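Local atomic coordinates of berberine bridge enzyme-like 28 (PDB entry 5D79), a protein that binds FAD, probably acts as an oxidoreductase of the berberine bridge enzyme family, and takes part in the plant's adaptation to salt stress. Residues T92-R95 and C96-H100; S137-V140 and D141-T144; Y157-I160 and G161-K165; E443-K446 and Y447-V451; R506-R509 and V510-V514. All coordinates share one frame; numbering follows the deposited sequence.

Overall arrangement
From the N terminus the five contacts follow one another in series; none nests within or crosses another. Interaction 1 runs along helix 87-100 in the FAD-binding domain. Interaction 2 is the one that closes a loop, at the hairpin between strands 136-139 and 144-148, and interaction 3 finishes helix 153-163. These two touch, as Val140 packs on Thr163 and Thr164 and Leu138 on Glu159 and Ile160. Interaction 4 lies on helix 441-458, across the chain's centre from both, about 46 Å from interaction 2 between centres. Interaction 5, on helix 504-514 in the berberine-like region, approaches interaction 1 again, with nearest atoms about 8 Å apart.

Interaction 1. Residues T92-R95 and C96-H100; sequences TVIR and CAQLH
The carboxamide of Gln98 lies alongside Ile94 one helical turn back, both side chains pointing the same way, with NE2 next to the CG2 branch. A second flat group, the His100 ring, carries CG of its neighbour Leu99 over one face, 4.1 Å above the plane and offset toward the rim. Gln98 N makes a long, weak bond of 3.3 Å to Ile94 O, nearly straight at 170°, and NE2 may add another weak bond to that oxygen, although the position of this amide nitrogen is less certain. A leucine in place of Gln98 would probably remove whatever hold NE2 has on Ile94 O, leaving it the weak backbone bond from this turn. Elsewhere the helix is more firmly closed: Cys96 N meets Thr92 O at 2.9 Å, and Ala97 N meets Val93 O at the same length. Cys96 SG lies beside its own backbone N (chi1 -71°), which brings it 3.8 Å from Thr92 CG2. That sulfur forms the disulfide with Cys34 of helix 29-36, while Thr92 OG1 is bonded to Ser88 O. The chemistry therefore implies a covalent link to the N-terminal helix on the Cys96 side and, on the Gln98 side, a weak backbone bond with at most a doubtful amide contribution.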
loop_
_atom_site.group_PDB
_atom_site.type_symbol
_atom_site.label_atom_id
_atom_site.label_comp_id
_atom_site.label_asym_id
_atom_site.label_seq_id
_atom_site.Cartn_x
_atom_site.Cartn_y
_atom_site.Cartn_z
ATOM N N THR A 92 5.937 -13.751 -22.814
ATOM C CA THR A 92 7.124 -14.509 -23.160
ATOM C C THR A 92 7.955 -14.795 -21.919
ATOM O O THR A 92 8.540 -15.870 -21.792
ATOM C CB THR A 92 7.959 -13.760 -24.200
ATOM O OG1 THR A 92 7.168 -13.565 -25.375
ATOM C CG2 THR A 92 9.207 -14.543 -24.562
ATOM N N VAL A 93 7.990 -13.843 -20.994
ATOM C CA VAL A 93 8.736 -14.041 -19.761
ATOM C C VAL A 93 8.106 -15.148 -18.924
ATOM O O VAL A 93 8.795 -16.044 -18.449
ATOM C CB VAL A 93 8.814 -12.759 -18.934
ATOM C CG1 VAL A 93 9.463 -13.051 -17.612
ATOM C CG2 VAL A 93 9.609 -11.697 -19.682
ATOM N N ILE A 94 6.787 -15.087 -18.770
ATOM C CA ILE A 94 6.031 -16.109 -18.046
ATOM C C ILE A 94 6.198 -17.490 -18.676
ATOM O O ILE A 94 6.476 -18.466 -17.978
ATOM C CB ILE A 94 4.510 -15.763 -17.979
ATOM C CG1 ILE A 94 4.276 -14.416 -17.273
ATOM C CG2 ILE A 94 3.730 -16.866 -17.289
ATOM C CD1 ILE A 94 5.197 -14.159 -16.080
ATOM N N ARG A 95 6.043 -17.571 -19.994
ATOM C CA ARG A 95 6.192 -18.843 -20.703
ATOM C C ARG A 95 7.615 -19.415 -20.647
ATOM O O ARG A 95 7.798 -20.594 -20.337
ATOM C CB ARG A 95 5.749 -18.686 -22.154
ATOM C CG ARG A 95 4.276 -18.351 -22.269
ATOM C CD ARG A 95 3.705 -18.718 -23.625
ATOM N NE ARG A 95 2.405 -18.091 -23.858
ATOM C CZ ARG A 95 2.227 -16.990 -24.583
ATOM N NH1 ARG A 95 3.267 -16.393 -25.157
ATOM N NH2 ARG A 95 1.008 -16.485 -24.741
ATOM N N CYS A 96 8.616 -18.586 -20.931
ATOM C CA CYS A 96 10.012 -19.031 -20.892
ATOM C C CYS A 96 10.493 -19.402 -19.496
ATOM O O CYS A 96 11.261 -20.349 -19.342
ATOM C CB CYS A 96 10.941 -17.955 -21.455
ATOM S SG CYS A 96 10.837 -17.708 -23.231
ATOM N N ALA A 97 10.070 -18.634 -18.491
ATOM C CA ALA A 97 10.462 -18.885 -17.105
ATOM C C ALA A 97 10.057 -20.297 -16.699
ATOM O O ALA A 97 10.875 -21.101 -16.241
ATOM C CB ALA A 97 9.827 -17.851 -16.163
ATOM N N GLN A 98 8.778 -20.587 -16.894
ATOM C CA GLN A 98 8.228 -21.883 -16.563
ATOM C C GLN A 98 8.905 -23.005 -17.344
ATOM O O GLN A 98 9.078 -24.105 -16.824
ATOM C CB GLN A 98 6.725 -21.881 -16.817
ATOM C CG GLN A 98 6.013 -20.823 -16.013
ATOM C CD GLN A 98 4.513 -20.982 -16.025
ATOM O OE1 GLN A 98 3.971 -21.938 -15.469
ATOM N NE2 GLN A 98 3.827 -20.039 -16.658
ATOM N N LEU A 99 9.300 -22.719 -18.580
ATOM C CA LEU A 99 9.931 -23.723 -19.435
ATOM C C LEU A 99 11.345 -24.064 -18.962
ATOM O O LEU A 99 11.825 -25.168 -19.173
ATOM C CB LEU A 99 9.968 -23.239 -20.888
ATOM C CG LEU A 99 10.358 -24.258 -21.958
ATOM C CD1 LEU A 99 9.168 -25.146 -22.321
ATOM C CD2 LEU A 99 10.917 -23.561 -23.186
ATOM N N HIS A 100 12.008 -23.120 -18.307
ATOM C CA HIS A 100 13.395 -23.335 -17.922
ATOM C C HIS A 100 13.598 -23.292 -16.408
ATOM O O HIS A 100 14.730 -23.300 -15.924
ATOM C CB HIS A 100 14.289 -22.308 -18.617
ATOM C CG HIS A 100 14.241 -22.387 -20.110
ATOM N ND1 HIS A 100 14.958 -23.321 -20.830
ATOM C CD2 HIS A 100 13.554 -21.658 -21.021
ATOM C CE1 HIS A 100 14.716 -23.162 -22.119
ATOM N NE2 HIS A 100 13.872 -22.157 -22.264
#

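Interaction 2. Residues S137-V140 and D141-T144; sequences SLDV and DNRT
A G1 beta bulge closes the hairpin between strands 136-139 and 144-148, Arg143 and Thr144 together lying opposite the single residue Asp139. The backbone evidence is twofold. Arg143 has left-handed backbone angles, and Asp139 forms an antiparallel hydrogen-bonded pair with Thr144. Asp139 N donates to Thr144 O at a short 2.6 Å, whereas the return bond from Thr144 N to Asp139 O is weak at 3.3 Å. The Asp139 carboxylate braces the turn: with CG anti to the backbone N (chi1 176°), it reaches forward to Asn142, three residues on. Asp139 OD1 receives Asn142 N at 3.0 Å from above the carboxylate plane. OD2 of the same group accepts Asn142 ND2 at 3.2 Å on its syn side, out of plane, the carboxylate and amide planes lying 47° apart. One acid thus binds both the main chain and the side chain of Asn142, which limits rotation of that amide. Asn142 is also a predicted N-glycosylation site, with no sugar present in this structure. Around the turn, Arg143 NE makes a salt bridge to Asp248, and Asn142 O is bonded by Lys245 NZ, tying the loop to the end of strand 238-248. Leu138 and Val140 pack against helix 153-163, Val140 also reaching Leu167 of strand 167-168.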
loop_
_atom_site.group_PDB
_atom_site.type_symbol
_atom_site.label_atom_id
_atom_site.label_comp_id
_atom_site.label_asym_id
_atom_site.label_seq_id
_atom_site.Cartn_x
_atom_site.Cartn_y
_atom_site.Cartn_z
ATOM N N SER A 137 -5.164 6.117 -19.740
ATOM C CA SER A 137 -6.153 6.682 -20.624
ATOM C C SER A 137 -7.516 6.714 -19.940
ATOM O O SER A 137 -8.157 5.671 -19.730
ATOM C CB SER A 137 -6.205 5.885 -21.920
ATOM O OG SER A 137 -4.896 5.590 -22.368
ATOM N N LEU A 138 -7.946 7.919 -19.579
ATOM C CA LEU A 138 -9.227 8.120 -18.924
ATOM C C LEU A 138 -10.328 8.434 -19.925
ATOM O O LEU A 138 -10.066 8.893 -21.037
ATOM C CB LEU A 138 -9.125 9.251 -17.906
ATOM C CG LEU A 138 -7.891 9.184 -17.012
ATOM C CD1 LEU A 138 -7.835 10.414 -16.116
ATOM C CD2 LEU A 138 -7.904 7.898 -16.201
ATOM N N ASP A 139 -11.562 8.185 -19.518
ATOM C CA ASP A 139 -12.739 8.604 -20.268
ATOM C C ASP A 139 -13.571 9.455 -19.319
ATOM O O ASP A 139 -14.490 8.948 -18.674
ATOM C CB ASP A 139 -13.520 7.382 -20.781
ATOM C CG ASP A 139 -14.825 7.748 -21.506
ATOM O OD1 ASP A 139 -15.319 8.889 -21.387
ATOM O OD2 ASP A 139 -15.379 6.859 -22.189
ATOM N N VAL A 140 -13.256 10.743 -19.222
ATOM C CA VAL A 140 -13.821 11.549 -18.143
ATOM C C VAL A 140 -15.355 11.605 -18.205
ATOM O O VAL A 140 -16.016 11.687 -17.170
ATOM C CB VAL A 140 -13.241 12.977 -18.146
ATOM C CG1 VAL A 140 -13.409 13.620 -16.794
ATOM C CG2 VAL A 140 -11.771 12.934 -18.487
ATOM N N ASP A 141 -15.925 11.525 -19.408
ATOM C CA ASP A 141 -17.379 11.666 -19.570
ATOM C C ASP A 141 -18.104 10.397 -19.120
ATOM O O ASP A 141 -19.222 10.465 -18.601
ATOM C CB ASP A 141 -17.747 11.997 -21.024
ATOM C CG ASP A 141 -17.136 13.318 -21.515
ATOM O OD1 ASP A 141 -16.970 14.266 -20.705
ATOM O OD2 ASP A 141 -16.829 13.404 -22.727
ATOM N N ASN A 142 -17.454 9.249 -19.304
ATOM C CA ASN A 142 -17.996 7.980 -18.832
ATOM C C ASN A 142 -17.403 7.517 -17.494
ATOM O O ASN A 142 -17.707 6.415 -17.025
ATOM C CB ASN A 142 -17.798 6.907 -19.895
ATOM C CG ASN A 142 -18.867 6.963 -20.966
ATOM O OD1 ASN A 142 -19.973 7.462 -20.726
ATOM N ND2 ASN A 142 -18.550 6.456 -22.151
ATOM N N ARG A 143 -16.570 8.367 -16.892
ATOM C CA ARG A 143 -16.020 8.155 -15.546
ATOM C C ARG A 143 -15.279 6.844 -15.392
ATOM O O ARG A 143 -15.414 6.161 -14.383
ATOM C CB ARG A 143 -17.129 8.229 -14.496
ATOM C CG ARG A 143 -17.672 9.624 -14.304
ATOM C CD ARG A 143 -18.851 9.641 -13.358
ATOM N NE ARG A 143 -19.327 11.001 -13.134
ATOM C CZ ARG A 143 -19.814 11.785 -14.091
ATOM N NH1 ARG A 143 -19.885 11.354 -15.348
ATOM N NH2 ARG A 143 -20.221 13.008 -13.788
ATOM N N THR A 144 -14.494 6.503 -16.398
ATOM C CA THR A 144 -13.661 5.311 -16.354
ATOM C C THR A 144 -12.279 5.655 -16.878
ATOM O O THR A 144 -12.056 6.745 -17.395
ATOM C CB THR A 144 -14.260 4.135 -17.187
ATOM O OG1 THR A 144 -14.450 4.530 -18.558
ATOM C CG2 THR A 144 -15.579 3.681 -16.590
#

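Interaction 3. Residues Y157-I160 and G161-K165; sequences YYEI and GKTTK
Thr163 OG1 donates to Glu159 O at 2.6 Å, almost in line with the carbonyl (C=O...donor angle 166°), so the hydroxyl of the last helical turn turns back onto the main chain. The torsion that sets this up places OG1 beside the Thr163 backbone N (chi1 -52°). Gly161 N binds Tyr157 O at 2.7 Å, and Lys162 N binds Tyr158 O one residue further along. Ile160 O is gripped twice: Thr164 N approaches head-on at 3.0 Å, while Thr163 N comes from above the carbonyl plane. The bonds to Ile160 O lie at the C-terminal end of helix 153-163, where Thr164 leaves helical for extended angles. Here Lys165 NZ curls back to Gly161 O at 2.7 Å, and its positive charge probably offsets the partial negative charge of the carbonyls at this helix end. Outside the backbone bonds, Lys162 runs alongside Tyr158 and bends at chi2 and chi3 to follow the ring. Its CG lies 3.6 Å from the ring centroid, 19° off the normal, a CH-pi contact over one face. Further along the same chain, Lys162 CE comes within 3.5 Å of Tyr158 OH. On the buried side, Tyr157 packs on helix 336-343, meets Trp336 edge-to-face and bonds through OH to Gly172 O.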
loop_
_atom_site.group_PDB
_atom_site.type_symbol
_atom_site.label_atom_id
_atom_site.label_comp_id
_atom_site.label_asym_id
_atom_site.label_seq_id
_atom_site.Cartn_x
_atom_site.Cartn_y
_atom_site.Cartn_z
ATOM N N TYR A 157 -3.217 10.397 -10.358
ATOM C CA TYR A 157 -3.749 11.616 -9.779
ATOM C C TYR A 157 -3.579 12.793 -10.729
ATOM O O TYR A 157 -4.512 13.574 -10.953
ATOM C CB TYR A 157 -3.055 11.914 -8.453
ATOM C CG TYR A 157 -3.464 10.993 -7.345
ATOM C CD1 TYR A 157 -4.620 10.238 -7.441
ATOM C CD2 TYR A 157 -2.696 10.873 -6.190
ATOM C CE1 TYR A 157 -5.002 9.386 -6.412
ATOM C CE2 TYR A 157 -3.075 10.030 -5.153
ATOM C CZ TYR A 157 -4.228 9.297 -5.276
ATOM O OH TYR A 157 -4.618 8.460 -4.268
ATOM N N TYR A 158 -2.380 12.905 -11.290
ATOM C CA TYR A 158 -2.025 14.027 -12.148
ATOM C C TYR A 158 -2.886 14.049 -13.393
ATOM O O TYR A 158 -3.334 15.102 -13.833
ATOM C CB TYR A 158 -0.549 13.956 -12.531
ATOM C CG TYR A 158 -0.068 15.122 -13.346
ATOM C CD1 TYR A 158 0.077 16.385 -12.773
ATOM C CD2 TYR A 158 0.261 14.965 -14.689
ATOM C CE1 TYR A 158 0.534 17.459 -13.520
ATOM C CE2 TYR A 158 0.719 16.030 -15.441
ATOM C CZ TYR A 158 0.854 17.273 -14.855
ATOM O OH TYR A 158 1.309 18.327 -15.614
ATOM N N GLU A 159 -3.125 12.872 -13.952
ATOM C CA GLU A 159 -3.878 12.756 -15.192
ATOM C C GLU A 159 -5.334 13.192 -14.969
ATOM O O GLU A 159 -5.882 13.999 -15.723
ATOM C CB GLU A 159 -3.766 11.316 -15.715
ATOM C CG GLU A 159 -4.349 11.055 -17.097
ATOM C CD GLU A 159 -3.774 11.934 -18.201
ATOM O OE1 GLU A 159 -2.556 12.277 -18.178
ATOM O OE2 GLU A 159 -4.576 12.272 -19.103
ATOM N N ILE A 160 -5.935 12.670 -13.906
ATOM C CA ILE A 160 -7.246 13.106 -13.447
ATOM C C ILE A 160 -7.298 14.605 -13.129
ATOM O O ILE A 160 -8.052 15.351 -13.748
ATOM C CB ILE A 160 -7.661 12.347 -12.193
ATOM C CG1 ILE A 160 -7.673 10.842 -12.461
ATOM C CG2 ILE A 160 -9.011 12.836 -11.722
ATOM C CD1 ILE A 160 -7.855 10.002 -11.217
ATOM N N GLY A 161 -6.486 15.037 -12.169
ATOM C CA GLY A 161 -6.569 16.385 -11.643
ATOM C C GLY A 161 -6.330 17.498 -12.640
ATOM O O GLY A 161 -6.928 18.564 -12.525
ATOM N N LYS A 162 -5.451 17.257 -13.614
ATOM C CA LYS A 162 -5.156 18.229 -14.677
ATOM C C LYS A 162 -6.282 18.333 -15.710
ATOM O O LYS A 162 -6.364 19.322 -16.434
ATOM C CB LYS A 162 -3.858 17.858 -15.394
ATOM C CG LYS A 162 -2.617 18.053 -14.571
ATOM C CD LYS A 162 -2.174 19.491 -14.622
ATOM C CE LYS A 162 -1.775 19.888 -16.040
ATOM N NZ LYS A 162 -1.314 21.295 -16.101
ATOM N N THR A 163 -7.137 17.305 -15.762
ATOM C CA THR A 163 -8.216 17.182 -16.751
ATOM C C THR A 163 -9.566 17.671 -16.240
ATOM O O THR A 163 -10.303 18.343 -16.953
ATOM C CB THR A 163 -8.401 15.715 -17.208
ATOM O OG1 THR A 163 -7.144 15.162 -17.623
ATOM C CG2 THR A 163 -9.401 15.637 -18.355
ATOM N N THR A 164 -9.893 17.302 -15.009
ATOM C CA THR A 164 -11.154 17.700 -14.400
ATOM C C THR A 164 -10.978 17.913 -12.920
ATOM O O THR A 164 -10.182 17.231 -12.293
ATOM C CB THR A 164 -12.254 16.662 -14.605
ATOM O OG1 THR A 164 -13.457 17.131 -13.985
ATOM C CG2 THR A 164 -11.857 15.319 -13.995
ATOM N N LYS A 165 -11.726 18.862 -12.367
ATOM C CA LYS A 165 -11.690 19.130 -10.936
ATOM C C LYS A 165 -12.839 18.435 -10.175
ATOM O O LYS A 165 -12.900 18.477 -8.942
ATOM C CB LYS A 165 -11.732 20.640 -10.694
ATOM C CG LYS A 165 -10.690 21.410 -11.472
ATOM C CD LYS A 165 -9.271 21.019 -11.050
ATOM C CE LYS A 165 -8.220 21.764 -11.862
ATOM N NZ LYS A 165 -6.859 21.182 -11.709
#

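Interaction 4. Residues E443-K446 and Y447-V451; sequences ETDK and YLKWV
Lys446 lies alongside Tyr447, its aliphatic chain laid over one face of the phenol ring. CG is 4.2 Å from the centroid of the Tyr447 ring, 8° off the normal, a CH-pi contact almost directly above the centre. The chain then stays extended, so that Lys446 CE is 3.8 Å from Tyr447 CZ. This placement goes with the hindered rotamer of Lys446, with CG between the backbone N and the carbonyl carbon (chi1 68°). At the ring's edge, near its plane, Thr444 O sits 3.5 Å from Tyr447 CD2. A second pair crosses on the outer side: the Lys449 chain bends at its last torsion, bringing NZ into a salt bridge with Asp445 OD2 at 3.5 Å. The ammonium is nevertheless nearer the methylene, with Lys449 NZ 3.2 Å from Asp445 CB, so it approaches the acid from beside its base and the pairing is a loose one. The backbone beneath positions both pairs. Lys449 N points straight at Asp445 O (2.9 Å, 179°), and Tyr447 N reaches Thr444 O three residues back. Beyond the segments, Tyr447 OH is bonded to Glu437 and its ring stacks on Trp433, while Trp450 NE1 bonds to Arg387 O. Helix 441-458 thus packs on the two strands at one edge of the seven-stranded sheet, Leu448 meeting Trp433 of strand 425-434 and Lys366 of strand 363-372, with Val451 on Ala431.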
loop_
_atom_site.group_PDB
_atom_site.type_symbol
_atom_site.label_atom_id
_atom_site.label_comp_id
_atom_site.label_asym_id
_atom_site.label_seq_id
_atom_site.Cartn_x
_atom_site.Cartn_y
_atom_site.Cartn_z
ATOM N N GLU A 443 23.627 -1.356 13.737
ATOM C CA GLU A 443 23.222 -0.024 14.173
ATOM C C GLU A 443 21.743 0.253 13.888
ATOM O O GLU A 443 21.067 0.921 14.677
ATOM C CB GLU A 443 24.087 1.051 13.507
ATOM C CG GLU A 443 25.563 1.012 13.898
ATOM C CD GLU A 443 25.861 1.750 15.190
ATOM O OE1 GLU A 443 24.921 2.322 15.784
ATOM O OE2 GLU A 443 27.044 1.764 15.605
ATOM N N THR A 444 21.240 -0.261 12.767
ATOM C CA THR A 444 19.847 -0.034 12.395
ATOM C C THR A 444 18.907 -0.997 13.110
ATOM O O THR A 444 17.694 -0.920 12.952
ATOM C CB THR A 444 19.645 -0.168 10.877
ATOM O OG1 THR A 444 19.886 -1.519 10.479
ATOM C CG2 THR A 444 20.605 0.742 10.144
ATOM N N ASP A 445 19.484 -1.906 13.889
ATOM C CA ASP A 445 18.720 -2.855 14.690
ATOM C C ASP A 445 17.785 -2.153 15.671
ATOM O O ASP A 445 16.675 -2.623 15.927
ATOM C CB ASP A 445 19.659 -3.776 15.473
ATOM C CG ASP A 445 19.981 -5.062 14.740
ATOM O OD1 ASP A 445 19.555 -5.220 13.574
ATOM O OD2 ASP A 445 20.678 -5.911 15.345
ATOM N N LYS A 446 18.240 -1.035 16.225
ATOM C CA LYS A 446 17.488 -0.335 17.259
ATOM C C LYS A 446 16.118 0.148 16.759
ATOM O O LYS A 446 15.183 0.316 17.548
ATOM C CB LYS A 446 18.310 0.843 17.794
ATOM C CG LYS A 446 18.528 1.985 16.805
ATOM C CD LYS A 446 19.609 2.951 17.296
ATOM C CE LYS A 446 19.941 4.021 16.253
ATOM N NZ LYS A 446 21.263 4.689 16.497
ATOM N N TYR A 447 16.008 0.354 15.448
ATOM C CA TYR A 447 14.762 0.781 14.824
ATOM C C TYR A 447 13.769 -0.378 14.709
ATOM O O TYR A 447 12.574 -0.236 14.992
ATOM C CB TYR A 447 15.035 1.364 13.436
ATOM C CG TYR A 447 15.967 2.565 13.396
ATOM C CD1 TYR A 447 15.590 3.780 13.954
ATOM C CD2 TYR A 447 17.214 2.493 12.766
ATOM C CE1 TYR A 447 16.432 4.890 13.905
ATOM C CE2 TYR A 447 18.057 3.594 12.711
ATOM C CZ TYR A 447 17.657 4.788 13.282
ATOM O OH TYR A 447 18.471 5.891 13.241
ATOM N N LEU A 448 14.272 -1.522 14.267
ATOM C CA LEU A 448 13.486 -2.751 14.235
ATOM C C LEU A 448 12.950 -3.058 15.628
ATOM O O LEU A 448 11.742 -3.258 15.813
ATOM C CB LEU A 448 14.333 -3.922 13.723
ATOM C CG LEU A 448 14.289 -4.237 12.227
ATOM C CD1 LEU A 448 14.228 -2.984 11.388
ATOM C CD2 LEU A 448 15.486 -5.061 11.836
ATOM N N LYS A 449 13.861 -3.083 16.602
ATOM C CA LYS A 449 13.507 -3.350 17.990
ATOM C C LYS A 449 12.451 -2.389 18.491
ATOM O O LYS A 449 11.534 -2.805 19.192
ATOM C CB LYS A 449 14.738 -3.278 18.894
ATOM C CG LYS A 449 15.703 -4.453 18.713
ATOM C CD LYS A 449 16.902 -4.384 19.656
ATOM C CE LYS A 449 17.907 -5.464 19.318
ATOM N NZ LYS A 449 18.273 -5.434 17.870
ATOM N N TRP A 450 12.584 -1.113 18.126
ATOM C CA TRP A 450 11.624 -0.086 18.524
ATOM C C TRP A 450 10.228 -0.420 18.005
ATOM O O TRP A 450 9.247 -0.402 18.760
ATOM C CB TRP A 450 12.051 1.309 18.023
ATOM C CG TRP A 450 11.129 2.377 18.551
ATOM C CD1 TRP A 450 11.244 3.043 19.739
ATOM C CD2 TRP A 450 9.912 2.856 17.940
ATOM N NE1 TRP A 450 10.191 3.917 19.897
ATOM C CE2 TRP A 450 9.358 3.819 18.809
ATOM C CE3 TRP A 450 9.243 2.568 16.743
ATOM C CZ2 TRP A 450 8.165 4.501 18.514
ATOM C CZ3 TRP A 450 8.057 3.246 16.457
ATOM C CH2 TRP A 450 7.535 4.200 17.338
ATOM N N VAL A 451 10.148 -0.732 16.715
ATOM C CA VAL A 451 8.878 -1.033 16.063
ATOM C C VAL A 451 8.285 -2.339 16.610
ATOM O O VAL A 451 7.070 -2.451 16.809
ATOM C CB VAL A 451 9.051 -1.122 14.521
ATOM C CG1 VAL A 451 7.753 -1.522 13.845
ATOM C CG2 VAL A 451 9.529 0.202 13.963
#

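Interaction 5. Residues R506-R509 and V510-V514; sequences RLVR and VKTRV
Thr512 and Val508 form the tight part of this helical contact. Thr512 OG1 donates to Val508 O at 2.7 Å and Thr512 N to the same Val508 O at 2.9 Å, the two arriving from opposite faces of the carbonyl plane. OG1 can reach it because it lies beside its own backbone N (chi1 -58°). The hydroxyl has a second partner in Val529 N. Were a valine to stand here, Val508 O would probably lose one of its two donors and Val529 N its acceptor. Equally close is Lys511 N to Leu507 O at 2.7 Å. Val510 CG2 fits against Arg506 O at 3.3 Å and, more loosely, Arg506 CG at 4.1 Å. Lys511 is buried, its NZ paired with Asp515 and Asp518. The exposed side contrasts with this: the Arg513 side chain touches the preceding turn by CB alone, 4.0 Å from Arg509 O, to which its backbone N is bonded, and Arg509 makes a salt bridge to Glu505 rather than reaching across. Arg506 pairs with Asp223, and its guanidinium also makes a cation-pi contact with Trp226. On helix 222-227 Val510 meets Asp223 and Ala227, while Val508 faces the C-terminal loop at Ile526 and Val529.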
loop_
_atom_site.group_PDB
_atom_site.type_symbol
_atom_site.label_atom_id
_atom_site.label_comp_id
_atom_site.label_asym_id
_atom_site.label_seq_id
_atom_site.Cartn_x
_atom_site.Cartn_y
_atom_site.Cartn_z
ATOM N N ARG A 506 -11.204 -18.845 0.371
ATOM C CA ARG A 506 -11.566 -18.554 -1.019
ATOM C C ARG A 506 -10.339 -18.242 -1.885
ATOM O O ARG A 506 -10.198 -18.786 -2.984
ATOM C CB ARG A 506 -12.562 -17.395 -1.108
ATOM C CG ARG A 506 -12.987 -17.132 -2.546
ATOM C CD ARG A 506 -14.054 -16.061 -2.706
ATOM N NE ARG A 506 -14.438 -15.953 -4.113
ATOM C CZ ARG A 506 -15.236 -15.019 -4.617
ATOM N NH1 ARG A 506 -15.760 -14.093 -3.833
ATOM N NH2 ARG A 506 -15.507 -15.016 -5.913
ATOM N N LEU A 507 -9.461 -17.372 -1.386
ATOM C CA LEU A 507 -8.228 -17.018 -2.081
ATOM C C LEU A 507 -7.435 -18.270 -2.474
ATOM O O LEU A 507 -6.917 -18.361 -3.591
ATOM C CB LEU A 507 -7.369 -16.097 -1.208
ATOM C CG LEU A 507 -7.829 -14.647 -1.121
ATOM C CD1 LEU A 507 -7.259 -13.979 0.112
ATOM C CD2 LEU A 507 -7.431 -13.900 -2.388
ATOM N N VAL A 508 -7.363 -19.228 -1.545
ATOM C CA VAL A 508 -6.675 -20.506 -1.761
ATOM C C VAL A 508 -7.378 -21.342 -2.828
ATOM O O VAL A 508 -6.725 -21.975 -3.661
ATOM C CB VAL A 508 -6.567 -21.314 -0.440
ATOM C CG1 VAL A 508 -6.436 -22.803 -0.705
ATOM C CG2 VAL A 508 -5.388 -20.822 0.384
ATOM N N ARG A 509 -8.708 -21.327 -2.818
ATOM C CA ARG A 509 -9.467 -22.004 -3.862
ATOM C C ARG A 509 -9.184 -21.349 -5.217
ATOM O O ARG A 509 -8.845 -22.031 -6.192
ATOM C CB ARG A 509 -10.969 -21.987 -3.558
ATOM C CG ARG A 509 -11.372 -22.670 -2.246
ATOM C CD ARG A 509 -10.750 -24.051 -2.073
ATOM N NE ARG A 509 -11.416 -24.830 -1.022
ATOM C CZ ARG A 509 -11.041 -24.857 0.254
ATOM N NH1 ARG A 509 -9.994 -24.148 0.660
ATOM N NH2 ARG A 509 -11.714 -25.595 1.126
ATOM N N VAL A 510 -9.301 -20.026 -5.271
ATOM C CA VAL A 510 -9.029 -19.301 -6.510
ATOM C C VAL A 510 -7.587 -19.565 -6.949
ATOM O O VAL A 510 -7.335 -19.881 -8.113
ATOM C CB VAL A 510 -9.283 -17.778 -6.362
ATOM C CG1 VAL A 510 -8.916 -17.055 -7.642
ATOM C CG2 VAL A 510 -10.737 -17.506 -6.010
ATOM N N LYS A 511 -6.655 -19.483 -6.001
ATOM C CA LYS A 511 -5.244 -19.768 -6.268
ATOM C C LYS A 511 -5.038 -21.152 -6.890
ATOM O O LYS A 511 -4.235 -21.322 -7.808
ATOM C CB LYS A 511 -4.431 -19.651 -4.975
ATOM C CG LYS A 511 -3.014 -20.193 -5.046
ATOM C CD LYS A 511 -2.105 -19.373 -5.945
ATOM C CE LYS A 511 -0.661 -19.848 -5.790
ATOM N NZ LYS A 511 0.316 -19.235 -6.733
ATOM N N THR A 512 -5.779 -22.136 -6.403
ATOM C CA THR A 512 -5.609 -23.499 -6.879
ATOM C C THR A 512 -6.128 -23.666 -8.306
ATOM O O THR A 512 -5.556 -24.419 -9.091
ATOM C CB THR A 512 -6.290 -24.498 -5.932
ATOM O OG1 THR A 512 -5.730 -24.334 -4.623
ATOM C CG2 THR A 512 -6.062 -25.946 -6.392
ATOM N N ARG A 513 -7.176 -22.941 -8.669
ATOM C CA ARG A 513 -7.686 -23.043 -10.037
ATOM C C ARG A 513 -6.793 -22.302 -11.019
ATOM O O ARG A 513 -6.362 -22.871 -12.017
ATOM C CB ARG A 513 -9.118 -22.504 -10.141
ATOM C CG ARG A 513 -9.746 -22.686 -11.518
ATOM C CD ARG A 513 -11.150 -22.102 -11.585
ATOM N NE ARG A 513 -11.162 -20.643 -11.478
ATOM C CZ ARG A 513 -11.163 -19.817 -12.522
ATOM N NH1 ARG A 513 -11.150 -20.315 -13.763
ATOM N NH2 ARG A 513 -11.172 -18.494 -12.329
ATOM N N VAL A 514 -6.503 -21.039 -10.719
ATOM C CA VAL A 514 -5.864 -20.140 -11.680
ATOM C C VAL A 514 -4.349 -20.366 -11.799
ATOM O O VAL A 514 -3.749 -20.051 -12.832
ATOM C CB VAL A 514 -6.151 -18.629 -11.325
ATOM C CG1 VAL A 514 -7.619 -18.425 -11.018
ATOM C CG2 VAL A 514 -5.291 -18.124 -10.164
#